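Local coordinates for protein porin B (Pseudomonas putida, PDB 4GEY) that forms a beta-barrel channel in the outer membrane that takes up sugars, probably with selectivity for carbohydrates such as glucose, at residues 84-89 with 134-139; 146-151 with 192-197. The protein carries 2 engineered substitutions. All blocks are in the same frame, centred on the assembly; numbering follows the deposited sequence.

Contact 1: 84-89 with 134-139. With C8E ((hydroxyethyloxy)tri(ethyloxy)octane), chain G.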
# COMPACT_ATOMS: atom_id res chain seq x y z
N LEU A 84 -27.79 15.21 -9.40
CA LEU A 84 -27.62 16.62 -9.77
C LEU A 84 -27.82 16.88 -11.27
O LEU A 84 -27.89 18.03 -11.70
CB LEU A 84 -26.24 17.12 -9.33
CG LEU A 84 -26.10 17.89 -8.01
CD1 LEU A 84 -27.16 17.49 -7.00
CD2 LEU A 84 -24.72 17.67 -7.42
N GLY A 85 -27.91 15.82 -12.07
CA GLY A 85 -28.02 15.97 -13.50
C GLY A 85 -26.69 16.20 -14.21
O GLY A 85 -26.66 16.49 -15.41
N TRP A 86 -25.58 16.06 -13.47
CA TRP A 86 -24.25 16.26 -14.03
C TRP A 86 -23.76 15.02 -14.78
O TRP A 86 -23.46 14.00 -14.16
CB TRP A 86 -23.25 16.64 -12.92
CG TRP A 86 -23.61 17.88 -12.16
CD1 TRP A 86 -24.69 18.69 -12.38
CD2 TRP A 86 -22.91 18.46 -11.05
NE1 TRP A 86 -24.70 19.73 -11.49
CE2 TRP A 86 -23.62 19.62 -10.66
CE3 TRP A 86 -21.75 18.12 -10.35
CZ2 TRP A 86 -23.21 20.43 -9.60
CZ3 TRP A 86 -21.34 18.92 -9.30
CH2 TRP A 86 -22.07 20.06 -8.94
N HIS A 87 -23.66 15.12 -16.11
CA HIS A 87 -23.35 13.96 -16.96
C HIS A 87 -22.04 13.27 -16.59
O HIS A 87 -21.01 13.93 -16.42
CB HIS A 87 -23.39 14.34 -18.46
CG HIS A 87 -23.32 13.16 -19.38
ND1 HIS A 87 -22.28 12.96 -20.26
CD2 HIS A 87 -24.16 12.10 -19.55
CE1 HIS A 87 -22.47 11.84 -20.93
NE2 HIS A 87 -23.61 11.30 -20.52
N ASP A 88 -22.09 11.93 -16.53
CA ASP A 88 -21.19 11.11 -15.70
C ASP A 88 -20.27 11.88 -14.77
O ASP A 88 -19.12 12.15 -15.08
CB ASP A 88 -20.41 10.03 -16.47
CG ASP A 88 -20.43 10.23 -17.96
OD1 ASP A 88 -20.46 11.39 -18.40
OD2 ASP A 88 -20.40 9.21 -18.68
N ALA A 89 -20.83 12.24 -13.63
CA ALA A 89 -20.08 12.82 -12.54
C ALA A 89 -20.28 11.91 -11.34
O ALA A 89 -21.29 11.22 -11.24
CB ALA A 89 -20.58 14.22 -12.24
N MSE A 134 -12.27 12.39 -0.49
CA MSE A 134 -13.30 13.38 -0.76
C MSE A 134 -13.05 13.96 -2.14
O MSE A 134 -12.24 14.87 -2.30
CB MSE A 134 -13.31 14.50 0.26
CG MSE A 134 -14.42 15.53 0.02
SE MSE A 134 -14.32 17.00 1.31
CE MSE A 134 -12.76 17.98 0.64
N TRP A 135 -13.73 13.43 -3.14
CA TRP A 135 -13.45 13.85 -4.48
C TRP A 135 -14.63 13.79 -5.43
O TRP A 135 -15.55 12.99 -5.27
CB TRP A 135 -12.26 13.08 -5.05
CG TRP A 135 -12.29 11.57 -4.99
CD1 TRP A 135 -11.53 10.77 -4.19
CD2 TRP A 135 -13.08 10.68 -5.79
NE1 TRP A 135 -11.80 9.45 -4.43
CE2 TRP A 135 -12.75 9.37 -5.41
CE3 TRP A 135 -14.04 10.87 -6.79
CZ2 TRP A 135 -13.34 8.25 -5.99
CZ3 TRP A 135 -14.62 9.76 -7.35
CH2 TRP A 135 -14.27 8.47 -6.95
N ILE A 136 -14.59 14.68 -6.41
CA ILE A 136 -15.58 14.73 -7.47
C ILE A 136 -14.87 14.32 -8.75
O ILE A 136 -13.67 14.57 -8.91
CB ILE A 136 -16.20 16.14 -7.57
CG1 ILE A 136 -17.26 16.20 -8.67
CG2 ILE A 136 -15.13 17.18 -7.80
CD1 ILE A 136 -17.91 17.56 -8.78
N LYS A 137 -15.59 13.66 -9.64
CA LYS A 137 -14.99 13.16 -10.87
C LYS A 137 -15.95 13.28 -12.05
O LYS A 137 -17.12 12.97 -11.92
CB LYS A 137 -14.59 11.69 -10.68
CG LYS A 137 -14.11 11.02 -11.94
CD LYS A 137 -13.40 9.72 -11.61
CE LYS A 137 -14.33 8.56 -11.65
NZ LYS A 137 -13.71 7.44 -10.91
N GLN A 138 -15.45 13.73 -13.20
CA GLN A 138 -16.30 13.78 -14.39
C GLN A 138 -15.59 13.23 -15.64
O GLN A 138 -14.40 13.46 -15.85
CB GLN A 138 -16.83 15.20 -14.63
CG GLN A 138 -17.96 15.29 -15.66
CD GLN A 138 -18.66 16.65 -15.68
OE1 GLN A 138 -18.03 17.69 -15.84
NE2 GLN A 138 -19.98 16.63 -15.52
N LYS A 139 -16.33 12.50 -16.46
CA LYS A 139 -15.78 12.03 -17.73
C LYS A 139 -16.33 12.86 -18.90
O LYS A 139 -17.38 13.48 -18.78
CB LYS A 139 -16.04 10.53 -17.93
CG LYS A 139 -15.71 9.68 -16.70
CD LYS A 139 -15.50 8.22 -17.07
CE LYS A 139 -16.09 7.27 -16.05
NZ LYS A 139 -17.34 6.66 -16.59
C1 C8E G . -14.07 17.97 -12.25
C2 C8E G . -15.41 18.37 -11.65
C3 C8E G . -16.35 18.98 -12.69
C4 C8E G . -17.78 19.05 -12.14
C5 C8E G . -18.61 20.18 -12.77
C6 C8E G . -19.88 19.63 -13.40
C7 C8E G . -20.73 20.70 -14.08
C8 C8E G . -21.94 21.10 -13.24
O9 C8E G . -22.85 21.86 -14.01
C10 C8E G . -23.45 21.09 -15.02
C11 C8E G . -24.65 21.81 -15.62
O12 C8E G . -25.32 20.93 -16.50
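Trp86 and Ile136 meet on the outer, detergent-bearing wall of the porin beta-barrel, where the loop 84-89, running from helix 80-83 into strand 89-100, closes on strand 129-140. The CD1 methyl of Ile136 reaches the rim of the indole near its plane, 3.7 Å from CZ3 of Trp86, and the two side chains cross at about a right angle. Ile136 extends its CG1 branch anti to the backbone N (chi1 -179°), which carries CD1 out to the ring. Over one indole face runs the detergent C8E: its C8 sits above the ring centre, 3.4 Å from CE2 of Trp86, while Leu84 CD2 lies on the opposite face toward the rim. The detergent's alkyl tail continues past Ile136, its C4 3.7 Å from Ile136 CD1, a course consistent with that of lipid tails along the barrel. Next to this apolar strip the extended side chain of Gln138 turns its amide to the loop, and NE2 donates to His87 O at 3.0 Å, the oxygen tilted out of the amide plane. The other end of that amide, OE1, accepts a hydrogen bond from Tyr140 OH, so its rotation is fixed from both ends. Farther in, Ala89 pairs with Gln138 as an antiparallel non-hydrogen-bonded pair, their side chains on one face, as the loop becomes strand. Gln81 OE1 accepts from Asp88 N and ties the loop back to its helix. Asp88 O receives the backbone N of Lys139 at 3.1 Å, with an N-H...O angle of 160°.

Contact 2: 146-151 with 192-197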
# COMPACT_ATOMS: atom_id res chain seq x y z
N ASP A 146 -11.03 11.63 -18.40
CA ASP A 146 -11.51 11.41 -17.05
C ASP A 146 -10.83 12.41 -16.11
O ASP A 146 -9.64 12.29 -15.84
CB ASP A 146 -11.19 9.97 -16.65
CG ASP A 146 -11.92 9.51 -15.41
OD1 ASP A 146 -12.04 10.31 -14.46
OD2 ASP A 146 -12.37 8.34 -15.38
N VAL A 147 -11.58 13.39 -15.61
CA VAL A 147 -11.02 14.35 -14.65
C VAL A 147 -11.51 14.12 -13.23
O VAL A 147 -12.71 13.99 -12.99
CB VAL A 147 -11.26 15.82 -15.09
CG1 VAL A 147 -10.74 16.78 -14.03
CG2 VAL A 147 -10.57 16.09 -16.40
N LYS A 148 -10.57 14.10 -12.28
CA LYS A 148 -10.84 13.78 -10.88
C LYS A 148 -10.10 14.74 -9.95
O LYS A 148 -8.89 14.90 -10.05
CB LYS A 148 -10.39 12.35 -10.60
CG LYS A 148 -10.58 11.86 -9.16
CD LYS A 148 -9.93 10.49 -8.99
CE LYS A 148 -10.07 9.94 -7.59
NZ LYS A 148 -9.60 8.54 -7.53
N PHE A 149 -10.84 15.36 -9.04
CA PHE A 149 -10.27 16.40 -8.17
C PHE A 149 -10.77 16.27 -6.73
O PHE A 149 -11.93 15.97 -6.49
CB PHE A 149 -10.60 17.79 -8.71
CG PHE A 149 -10.28 18.90 -7.74
CD1 PHE A 149 -8.98 19.37 -7.60
CD2 PHE A 149 -11.28 19.47 -6.96
CE1 PHE A 149 -8.67 20.39 -6.69
CE2 PHE A 149 -10.99 20.49 -6.05
CZ PHE A 149 -9.69 20.95 -5.91
N GLY A 150 -9.89 16.53 -5.76
CA GLY A 150 -10.28 16.54 -4.37
C GLY A 150 -9.20 15.99 -3.46
O GLY A 150 -8.03 16.38 -3.57
N ARG A 151 -9.58 15.10 -2.55
CA ARG A 151 -8.61 14.50 -1.65
C ARG A 151 -8.60 12.98 -1.71
O ARG A 151 -9.64 12.34 -1.56
CB ARG A 151 -8.83 14.96 -0.21
CG ARG A 151 -8.47 16.40 0.08
CD ARG A 151 -8.64 16.73 1.57
NE ARG A 151 -7.51 16.26 2.37
CZ ARG A 151 -6.43 17.00 2.64
NH1 ARG A 151 -6.34 18.24 2.18
NH2 ARG A 151 -5.44 16.51 3.39
N ALA A 192 -5.53 16.83 -4.61
CA ALA A 192 -4.98 16.21 -5.81
C ALA A 192 -5.86 16.42 -7.04
O ALA A 192 -7.08 16.60 -6.94
CB ALA A 192 -4.76 14.76 -5.59
N LEU A 193 -5.20 16.41 -8.19
CA LEU A 193 -5.84 16.47 -9.49
C LEU A 193 -5.27 15.33 -10.33
O LEU A 193 -4.06 15.18 -10.46
CB LEU A 193 -5.55 17.81 -10.15
CG LEU A 193 -6.14 18.05 -11.54
CD1 LEU A 193 -7.67 17.93 -11.50
CD2 LEU A 193 -5.70 19.39 -12.12
N ARG A 194 -6.15 14.53 -10.91
CA ARG A 194 -5.72 13.40 -11.73
C ARG A 194 -6.45 13.38 -13.07
O ARG A 194 -7.67 13.27 -13.11
CB ARG A 194 -5.93 12.07 -10.99
CG ARG A 194 -5.44 10.87 -11.76
CD ARG A 194 -6.54 9.85 -12.01
NE ARG A 194 -7.76 10.44 -12.52
CZ ARG A 194 -8.91 9.79 -12.65
NH1 ARG A 194 -8.98 8.51 -12.31
NH2 ARG A 194 -9.98 10.40 -13.12
N VAL A 195 -5.70 13.47 -14.16
CA VAL A 195 -6.29 13.49 -15.51
C VAL A 195 -5.98 12.18 -16.25
O VAL A 195 -4.84 11.70 -16.25
CB VAL A 195 -5.81 14.70 -16.35
CG1 VAL A 195 -6.39 14.65 -17.73
CG2 VAL A 195 -6.20 16.02 -15.69
N LYS A 196 -7.01 11.60 -16.85
CA LYS A 196 -6.90 10.27 -17.43
C LYS A 196 -7.50 10.24 -18.83
O LYS A 196 -8.61 10.71 -19.06
CB LYS A 196 -7.60 9.23 -16.53
CG LYS A 196 -7.51 7.81 -17.05
CD LYS A 196 -7.70 6.78 -15.94
CE LYS A 196 -9.13 6.78 -15.43
NZ LYS A 196 -9.53 5.43 -14.96
N TYR A 197 -6.74 9.68 -19.75
CA TYR A 197 -7.16 9.56 -21.14
C TYR A 197 -7.30 8.08 -21.42
O TYR A 197 -6.33 7.34 -21.33
CB TYR A 197 -6.11 10.23 -22.05
CG TYR A 197 -6.29 10.04 -23.56
CD1 TYR A 197 -7.52 9.72 -24.12
CD2 TYR A 197 -5.20 10.20 -24.43
CE1 TYR A 197 -7.67 9.54 -25.49
CE2 TYR A 197 -5.34 10.04 -25.79
CZ TYR A 197 -6.57 9.70 -26.32
OH TYR A 197 -6.73 9.53 -27.67
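Asp146 and Arg194 meet diagonally across the antiparallel ladder between strands 145-149 and 190-198 of the porin barrel, Asp146 pairing with Lys196 and Arg194 with Lys148. Arg194 NH2 forms a salt bridge with Asp146 OD1, modelled at a doubtfully short 2.5 Å, the carboxylate meeting the guanidinium at its edge with the two planes nearly perpendicular (87°). Bends at chi2 and chi3 swing the arginine back over its partner strand. There its guanidinium is sandwiched: CD of Lys148 stands over one face, 3.9 Å from CZ of Arg194, and CB of Lys196 over the other. Lys196 lies alongside Asp146, pointing the same way, with CE 3.6 Å from Asp146 OD2. Asp157 takes up both Arg194 NH1 and Lys148 NZ, and Glu156 also binds Lys148 NZ, which probably offsets the positive charge gathered here. With an alanine here instead of Arg194, Asp146 and Asp157 would probably lose their shared cationic partner, and a gap would open between Lys148 and Lys196. The other face of the ladder is apolar: Val147 and Leu193 slant across each other, CG1 of Val147 4.1 Å from CD1 of Leu193, and Leu193 CD1 also rests on CB of Phe149. Detergent touches Val147, consistent with this face lying on the barrel's exterior. Beyond Phe149 the chain turns a corner at Gly150, whose backbone angles suit glycine; Gly150 O still accepts from Ala192 N at 2.7 Å.

Contact 1 closes before contact 2 opens along the chain, and their centres lie about 11 Å apart on the same side of the chain's centre. Strands 129-140 and 145-149 follow each other and pair antiparallel, so contact 1 and contact 2 sit on neighbouring strips of one wall: in order come 89-100, 129-140, 145-149 and 190-198. Backbone pairs stitch them together, with Gln138 N 2.8 Å from Val147 O and Met134 O 2.7 Å from Arg151 N, both probable hydrogen bonds. Lys137 also packs against Asp146. Together they form a continuous piece of barrel wall, with bound detergent on its apolar face and charged side chains on the other, which probably borders the channel interior.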